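Local atomic coordinates of molybdopterin synthase catalytic subunit (Homo sapiens, PDB entry 5MPO), a protein that catalyses the conversion of precursor Z into molybdopterin, taking two sulfur atoms from its thiocarboxylated partner subunit to build the dithiolene group. Residues 36-39 with 45-48; 83-86 with 90-93; 131-134 with 138-141. All blocks are in the same frame, centred on the assembly; numbering follows the deposited sequence.

Interaction 1: 36-39 with 45-48; sequences QLVI and AISL
Ile-46 reaches from strand 45-52 to Val-38 and Ile-39, near the C-terminal end of helix 31-38, and its side chain can be followed outward atom by atom. The bond from its backbone to CB is directed at the helix, but CB itself serves only as the branch point. The short arm, CG2, meets Val-38 CG2 at 3.8 Å. The long arm leaves through CG1, which lies opposite the carbonyl carbon (chi1 -62°), and its extended chi2 carries CD1 onward. That terminal methyl rests 3.8 Å from Ile-39 CG1 and also approaches Val-38 CG2, at 4.1 Å. The two arms of Ile-46 therefore share one methyl of the valine, while the isoleucine of the loop is met by the longer arm alone.

The residue types suit their places. Val-38 points at the strand, and a short branched side chain is enough to bring its CG2 methyl to Ile-46. Ile-39 sets off in the other direction, so it offers the flank of its chain, the CG1 methylene, and not its end. Every touching atom is carbon, as befits a buried contact. Val-38 also packs on Ala-95 and Ala-113 of the neighbouring strands. On the other face of the sheet Ser-47 lies against helix 119-136, its OG hydrogen-bonded to Ser-122 OG.

Strand 45-52 is an outermost strand within the chain, and residues Ile-46 to Leu-48 pair antiparallel with a strand of the second subunit, so the sheet continues through the dimer. Helix 31-38 connects strand 20-25 to the parallel strand 45-52: a beta-alpha-beta crossover that passes over two intervening strands, part of the alpha/beta hammerhead fold of the MoaE family.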
loop_
_atom_site.group_PDB
_atom_site.type_symbol
_atom_site.label_atom_id
_atom_site.label_comp_id
_atom_site.label_asym_id
_atom_site.label_seq_id
_atom_site.Cartn_x
_atom_site.Cartn_y
_atom_site.Cartn_z
ATOM N N GLN C 36 0.377 -8.201 -10.775
ATOM C CA GLN C 36 -0.403 -8.730 -11.940
ATOM C C GLN C 36 -1.437 -9.762 -11.555
ATOM O O GLN C 36 -2.437 -9.924 -12.228
ATOM C CB GLN C 36 0.504 -9.321 -13.035
ATOM N N LEU C 37 -1.221 -10.460 -10.456
ATOM C CA LEU C 37 -2.135 -11.493 -10.054
ATOM C C LEU C 37 -3.398 -10.879 -9.530
ATOM O O LEU C 37 -4.426 -11.552 -9.509
ATOM C CB LEU C 37 -1.504 -12.395 -9.014
ATOM C CG LEU C 37 -0.362 -13.282 -9.540
ATOM C CD1 LEU C 37 0.386 -13.913 -8.380
ATOM C CD2 LEU C 37 -0.879 -14.404 -10.450
ATOM N N VAL C 38 -3.358 -9.599 -9.140
ATOM C CA VAL C 38 -4.570 -8.951 -8.594
ATOM C C VAL C 38 -5.258 -7.935 -9.514
ATOM O O VAL C 38 -6.307 -7.458 -9.175
ATOM C CB VAL C 38 -4.349 -8.389 -7.160
ATOM C CG1 VAL C 38 -3.724 -9.451 -6.242
ATOM C CG2 VAL C 38 -3.509 -7.120 -7.141
ATOM N N ILE C 39 -4.696 -7.619 -10.669
ATOM C CA ILE C 39 -5.331 -6.679 -11.593
ATOM C C ILE C 39 -6.727 -7.158 -12.016
ATOM O O ILE C 39 -6.941 -8.333 -12.197
ATOM C CB ILE C 39 -4.471 -6.518 -12.858
ATOM C CG1 ILE C 39 -3.263 -5.645 -12.539
ATOM C CG2 ILE C 39 -5.266 -5.876 -14.005
ATOM C CD1 ILE C 39 -2.135 -5.757 -13.547
ATOM N N ALA C 45 -8.198 0.297 -7.922
ATOM C CA ALA C 45 -7.153 0.476 -6.887
ATOM C C ALA C 45 -6.472 -0.853 -6.497
ATOM O O ALA C 45 -7.137 -1.850 -6.265
ATOM C CB ALA C 45 -7.745 1.140 -5.653
ATOM N N ILE C 46 -5.151 -0.824 -6.429
ATOM C CA ILE C 46 -4.348 -1.905 -5.919
ATOM C C ILE C 46 -3.480 -1.299 -4.857
ATOM O O ILE C 46 -2.753 -0.338 -5.175
ATOM C CB ILE C 46 -3.450 -2.474 -7.021
ATOM C CG1 ILE C 46 -4.332 -3.043 -8.131
ATOM C CG2 ILE C 46 -2.514 -3.543 -6.478
ATOM C CD1 ILE C 46 -3.551 -3.602 -9.297
ATOM N N SER C 47 -3.583 -1.793 -3.609
ATOM C CA SER C 47 -2.586 -1.431 -2.598
ATOM C C SER C 47 -1.660 -2.594 -2.481
ATOM O O SER C 47 -2.091 -3.717 -2.643
ATOM C CB SER C 47 -3.198 -1.058 -1.240
ATOM O OG SER C 47 -4.075 0.050 -1.430
ATOM N N LEU C 48 -0.395 -2.324 -2.203
ATOM C CA LEU C 48 0.600 -3.365 -1.946
ATOM C C LEU C 48 1.442 -3.039 -0.738
ATOM O O LEU C 48 1.663 -1.869 -0.426
ATOM C CB LEU C 48 1.544 -3.570 -3.129
ATOM C CG LEU C 48 0.910 -4.071 -4.418
ATOM C CD1 LEU C 48 0.799 -2.929 -5.387
ATOM C CD2 LEU C 48 1.741 -5.150 -5.054
#

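Interaction 2: 83-86 with 90-93; sequences SDIR and PVKH
The guanidinium of Arg-86 has the CG2 methyl of Val-91 over one face and the carbonyl oxygen of Lys-92 at its edge, only 1° from its plane. His-93 CA also lies along that edge. A second flat group, the imidazole of His-93, carries the CG methylene of its neighbour Lys-92 over the centre of one face, while its nitrogens hydrogen-bond to Glu-16 and to the backbone of Lys-19.

Arg-86 grips a single atom with its two terminal nitrogens. NH1 reaches Lys-92 O at 2.7 Å with a fairly straight N-H...O angle of 157°; NH2 reaches the same oxygen at 3.0 Å and is more bent, at 136°. Both donors come from the same face of the carbonyl, NH1 well above its plane. A chain extended from CG to NE gives the arginine the length to get there from helix 73-88. On its way the arginine crosses Val-91 at about a right angle, CG lying 4.0 Å from Val-91 CG2. This methyl also meets Ile-85 CG2 at 3.9 Å, so the branched valine fits between the buried isoleucine and the long cation.

NH2 is held further by a salt bridge to Asp-20. A leucine in place of Arg-86 would probably leave Lys-92 O without the two guanidinium donors, Asp-20 without its positive mate, and the turn at Lys-92 less firmly tied to the helix. One guanidinium thus divides its N-H donors between a charged acceptor, the carboxylate of Asp-20, and a neutral one, the carbonyl of Lys-92, which is likely to steady the chain where it turns a corner.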
loop_
_atom_site.group_PDB
_atom_site.type_symbol
_atom_site.label_atom_id
_atom_site.label_comp_id
_atom_site.label_asym_id
_atom_site.label_seq_id
_atom_site.Cartn_x
_atom_site.Cartn_y
_atom_site.Cartn_z
ATOM N N SER C 83 -10.634 -14.396 4.121
ATOM C CA SER C 83 -12.043 -14.586 4.281
ATOM C C SER C 83 -12.607 -13.486 5.207
ATOM O O SER C 83 -13.671 -12.936 5.003
ATOM C CB SER C 83 -12.223 -16.030 4.809
ATOM O OG SER C 83 -13.539 -16.270 5.198
ATOM N N ASP C 84 -11.875 -13.141 6.242
ATOM C CA ASP C 84 -12.309 -12.082 7.110
ATOM C C ASP C 84 -12.276 -10.727 6.401
ATOM O O ASP C 84 -13.172 -9.917 6.562
ATOM C CB ASP C 84 -11.433 -12.096 8.338
ATOM C CG ASP C 84 -11.771 -13.317 9.277
ATOM O OD1 ASP C 84 -12.886 -13.917 9.202
ATOM O OD2 ASP C 84 -10.933 -13.650 10.108
ATOM N N ILE C 85 -11.250 -10.497 5.616
ATOM C CA ILE C 85 -11.178 -9.320 4.808
ATOM C C ILE C 85 -12.414 -9.199 3.932
ATOM O O ILE C 85 -13.022 -8.146 3.900
ATOM C CB ILE C 85 -9.925 -9.291 3.932
ATOM C CG1 ILE C 85 -8.710 -8.896 4.784
ATOM C CG2 ILE C 85 -10.087 -8.315 2.788
ATOM C CD1 ILE C 85 -7.402 -9.022 4.057
ATOM N N ARG C 86 -12.816 -10.273 3.281
ATOM C CA ARG C 86 -14.009 -10.208 2.423
ATOM C C ARG C 86 -15.337 -10.081 3.214
ATOM O O ARG C 86 -16.360 -9.773 2.644
ATOM C CB ARG C 86 -14.072 -11.423 1.513
ATOM C CG ARG C 86 -12.960 -11.483 0.515
ATOM C CD ARG C 86 -12.964 -12.816 -0.225
ATOM N NE ARG C 86 -11.765 -12.958 -1.077
ATOM C CZ ARG C 86 -11.536 -12.312 -2.217
ATOM N NH1 ARG C 86 -12.416 -11.486 -2.722
ATOM N NH2 ARG C 86 -10.410 -12.523 -2.886
ATOM N N PRO C 90 -15.087 -4.540 0.305
ATOM C CA PRO C 90 -15.453 -4.931 -1.074
ATOM C C PRO C 90 -14.257 -5.135 -1.985
ATOM O O PRO C 90 -14.141 -4.492 -3.025
ATOM C CB PRO C 90 -16.264 -3.728 -1.573
ATOM C CG PRO C 90 -15.665 -2.555 -0.862
ATOM C CD PRO C 90 -15.356 -3.090 0.537
ATOM N N VAL C 91 -13.421 -6.095 -1.658
ATOM C CA VAL C 91 -12.210 -6.327 -2.443
ATOM C C VAL C 91 -12.479 -7.353 -3.540
ATOM O O VAL C 91 -13.354 -8.191 -3.402
ATOM C CB VAL C 91 -11.013 -6.770 -1.541
ATOM C CG1 VAL C 91 -10.779 -5.744 -0.445
ATOM C CG2 VAL C 91 -11.211 -8.179 -0.946
ATOM N N LYS C 92 -11.668 -7.345 -4.586
ATOM C CA LYS C 92 -11.808 -8.330 -5.619
ATOM C C LYS C 92 -10.856 -9.507 -5.392
ATOM O O LYS C 92 -11.315 -10.560 -4.992
ATOM C CB LYS C 92 -11.591 -7.694 -6.987
ATOM C CG LYS C 92 -11.884 -8.627 -8.144
ATOM C CD LYS C 92 -13.296 -9.192 -8.022
ATOM C CE LYS C 92 -13.749 -9.894 -9.286
ATOM N NZ LYS C 92 -15.029 -10.602 -9.021
ATOM N N HIS C 93 -9.556 -9.280 -5.619
ATOM C CA HIS C 93 -8.467 -10.243 -5.478
ATOM C C HIS C 93 -7.475 -9.878 -4.301
ATOM O O HIS C 93 -7.152 -8.705 -4.059
ATOM C CB HIS C 93 -7.601 -10.314 -6.767
ATOM C CG HIS C 93 -8.371 -10.540 -8.026
ATOM N ND1 HIS C 93 -9.276 -11.567 -8.181
ATOM C CD2 HIS C 93 -8.344 -9.878 -9.211
ATOM C CE1 HIS C 93 -9.797 -11.505 -9.391
ATOM N NE2 HIS C 93 -9.233 -10.494 -10.038
#

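Interaction 3: 131-134 with 138-141; sequences DTLK and PIWK
Leu-133 and Lys-134 of helix 119-136 face Ile-139 and Lys-141 of strand 139-145, where the long helix of the alpha/beta hammerhead fold passes through a short connection into the second, antiparallel sheet. The contact has an apolar half and a charged half.

In the apolar half, Leu-133 swings CG opposite its backbone N (chi1 -179°), which brings its branched end nearer the strand than its CB direction would suggest. There CD2 lies 4.3 Å from CD1 of Ile-139, a loose approach of two methyls. Ile-139 sets off toward the helix and packs as well on Ala-69 of strand 60-69, so a beta-branched residue suits both its strand backbone and its buried setting.

The charged half depends on bends. Lys-134 starts away from the strand, but turns at chi3 (111°) and chi4 bring its ammonium back. Lys-141 starts toward the helix, its CG tucked between backbone N and carbonyl carbon (chi1 54°), and kinks at its last torsion. Its side chain also packs on Leu-65 and Tyr-67 of strand 60-69. Both lysines are predicted to bind substrate, and a pair of cations is well suited to a phosphate-bearing pyranopterin. Lys-134 NZ also hydrogen-bonds to the backbone of another protein's chain, presumably the sulfur-carrier subunit. From the second catalytic subunit, Arg-119, likewise a predicted substrate ligand, packs on Lys-134 and forms a salt bridge with Asp-131, consistent with a site built at the dimer interface. The two lysine chains cross obliquely, and Lys-134 NZ stands 3.9 Å from Lys-141 NZ.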
loop_
_atom_site.group_PDB
_atom_site.type_symbol
_atom_site.label_atom_id
_atom_site.label_comp_id
_atom_site.label_asym_id
_atom_site.label_seq_id
_atom_site.Cartn_x
_atom_site.Cartn_y
_atom_site.Cartn_z
ATOM N N ASP C 131 -0.891 -6.673 9.488
ATOM C CA ASP C 131 -1.028 -6.719 10.937
ATOM C C ASP C 131 -1.457 -8.055 11.503
ATOM O O ASP C 131 -0.992 -8.486 12.591
ATOM C CB ASP C 131 -2.034 -5.651 11.447
ATOM C CG ASP C 131 -1.476 -4.200 11.289
ATOM O OD1 ASP C 131 -0.269 -4.003 10.965
ATOM O OD2 ASP C 131 -2.257 -3.259 11.450
ATOM N N THR C 132 -2.429 -8.627 10.831
ATOM C CA THR C 132 -3.020 -9.852 11.264
ATOM C C THR C 132 -2.016 -10.996 10.979
ATOM O O THR C 132 -1.816 -11.835 11.811
ATOM C CB THR C 132 -4.379 -10.033 10.601
ATOM O OG1 THR C 132 -5.136 -8.832 10.807
ATOM C CG2 THR C 132 -5.131 -11.301 11.200
ATOM N N LEU C 133 -1.307 -10.938 9.860
ATOM C CA LEU C 133 -0.302 -11.894 9.567
ATOM C C LEU C 133 0.751 -11.905 10.670
ATOM O O LEU C 133 1.188 -12.983 11.088
ATOM C CB LEU C 133 0.338 -11.589 8.225
ATOM C CG LEU C 133 1.424 -12.605 7.827
ATOM C CD1 LEU C 133 1.341 -13.123 6.393
ATOM C CD2 LEU C 133 2.849 -12.062 8.110
ATOM N N LYS C 134 1.165 -10.727 11.130
ATOM C CA LYS C 134 2.263 -10.631 12.102
ATOM C C LYS C 134 1.793 -11.086 13.451
ATOM O O LYS C 134 2.587 -11.518 14.243
ATOM C CB LYS C 134 2.839 -9.220 12.183
ATOM C CG LYS C 134 3.681 -8.878 10.943
ATOM C CD LYS C 134 4.257 -7.454 10.979
ATOM C CE LYS C 134 5.771 -7.388 11.149
ATOM N NZ LYS C 134 6.483 -8.048 10.015
ATOM N N PRO C 138 1.722 -18.577 11.930
ATOM C CA PRO C 138 2.884 -19.287 12.490
ATOM C C PRO C 138 4.092 -19.263 11.575
ATOM O O PRO C 138 4.312 -20.184 10.797
ATOM C CB PRO C 138 2.351 -20.697 12.706
ATOM C CG PRO C 138 1.363 -20.867 11.660
ATOM C CD PRO C 138 0.677 -19.538 11.567
ATOM N N ILE C 139 4.788 -18.122 11.622
ATOM C CA ILE C 139 6.000 -17.833 10.869
ATOM C C ILE C 139 6.945 -17.166 11.872
ATOM O O ILE C 139 6.471 -16.592 12.869
ATOM C CB ILE C 139 5.746 -16.849 9.729
ATOM C CG1 ILE C 139 4.700 -17.360 8.754
ATOM C CG2 ILE C 139 7.008 -16.582 8.917
ATOM C CD1 ILE C 139 4.017 -16.232 8.018
ATOM N N TRP C 140 8.256 -17.310 11.664
ATOM C CA TRP C 140 9.276 -16.861 12.637
ATOM C C TRP C 140 10.511 -16.460 11.876
ATOM O O TRP C 140 10.812 -17.105 10.875
ATOM C CB TRP C 140 9.693 -17.986 13.639
ATOM C CG TRP C 140 8.613 -18.492 14.468
ATOM C CD1 TRP C 140 8.243 -18.050 15.713
ATOM C CD2 TRP C 140 7.717 -19.565 14.126
ATOM N NE1 TRP C 140 7.131 -18.762 16.167
ATOM C CE2 TRP C 140 6.798 -19.704 15.212
ATOM C CE3 TRP C 140 7.610 -20.433 13.011
ATOM C CZ2 TRP C 140 5.795 -20.692 15.224
ATOM C CZ3 TRP C 140 6.583 -21.375 12.998
ATOM C CH2 TRP C 140 5.692 -21.513 14.119
ATOM N N LYS C 141 11.215 -15.426 12.348
ATOM C CA LYS C 141 12.463 -14.953 11.706
ATOM C C LYS C 141 13.645 -15.000 12.668
ATOM O O LYS C 141 13.481 -14.798 13.871
ATOM C CB LYS C 141 12.315 -13.532 11.121
ATOM C CG LYS C 141 11.818 -12.433 12.051
ATOM C CD LYS C 141 11.979 -11.053 11.404
ATOM C CE LYS C 141 11.002 -10.006 11.954
ATOM N NZ LYS C 141 9.677 -9.980 11.209
#

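How the interactions relate
Interaction 1 is the most buried of the three and wholly apolar. Interactions 2 and 3 are partly buried and combine aliphatic packing with cationic groups. Interactions 1 and 2 reach the same mixed sheet and touch: Val-38 O lies 3.2 Å from His-93 CD2, so 36-39 and 90-93 adjoin. The strand of interaction 3 belongs to the other sheet, and this contact lies across the chain's centre from interaction 1, their centres about 22 Å apart. The positive charges have different uses: the arginine of 83-86 ties down chain within its own subunit, whereas the lysines of interaction 3 line a predicted substrate site. Interactions 1 and 3 both touch the second subunit; interaction 2 touches no other protein chain of the assembly.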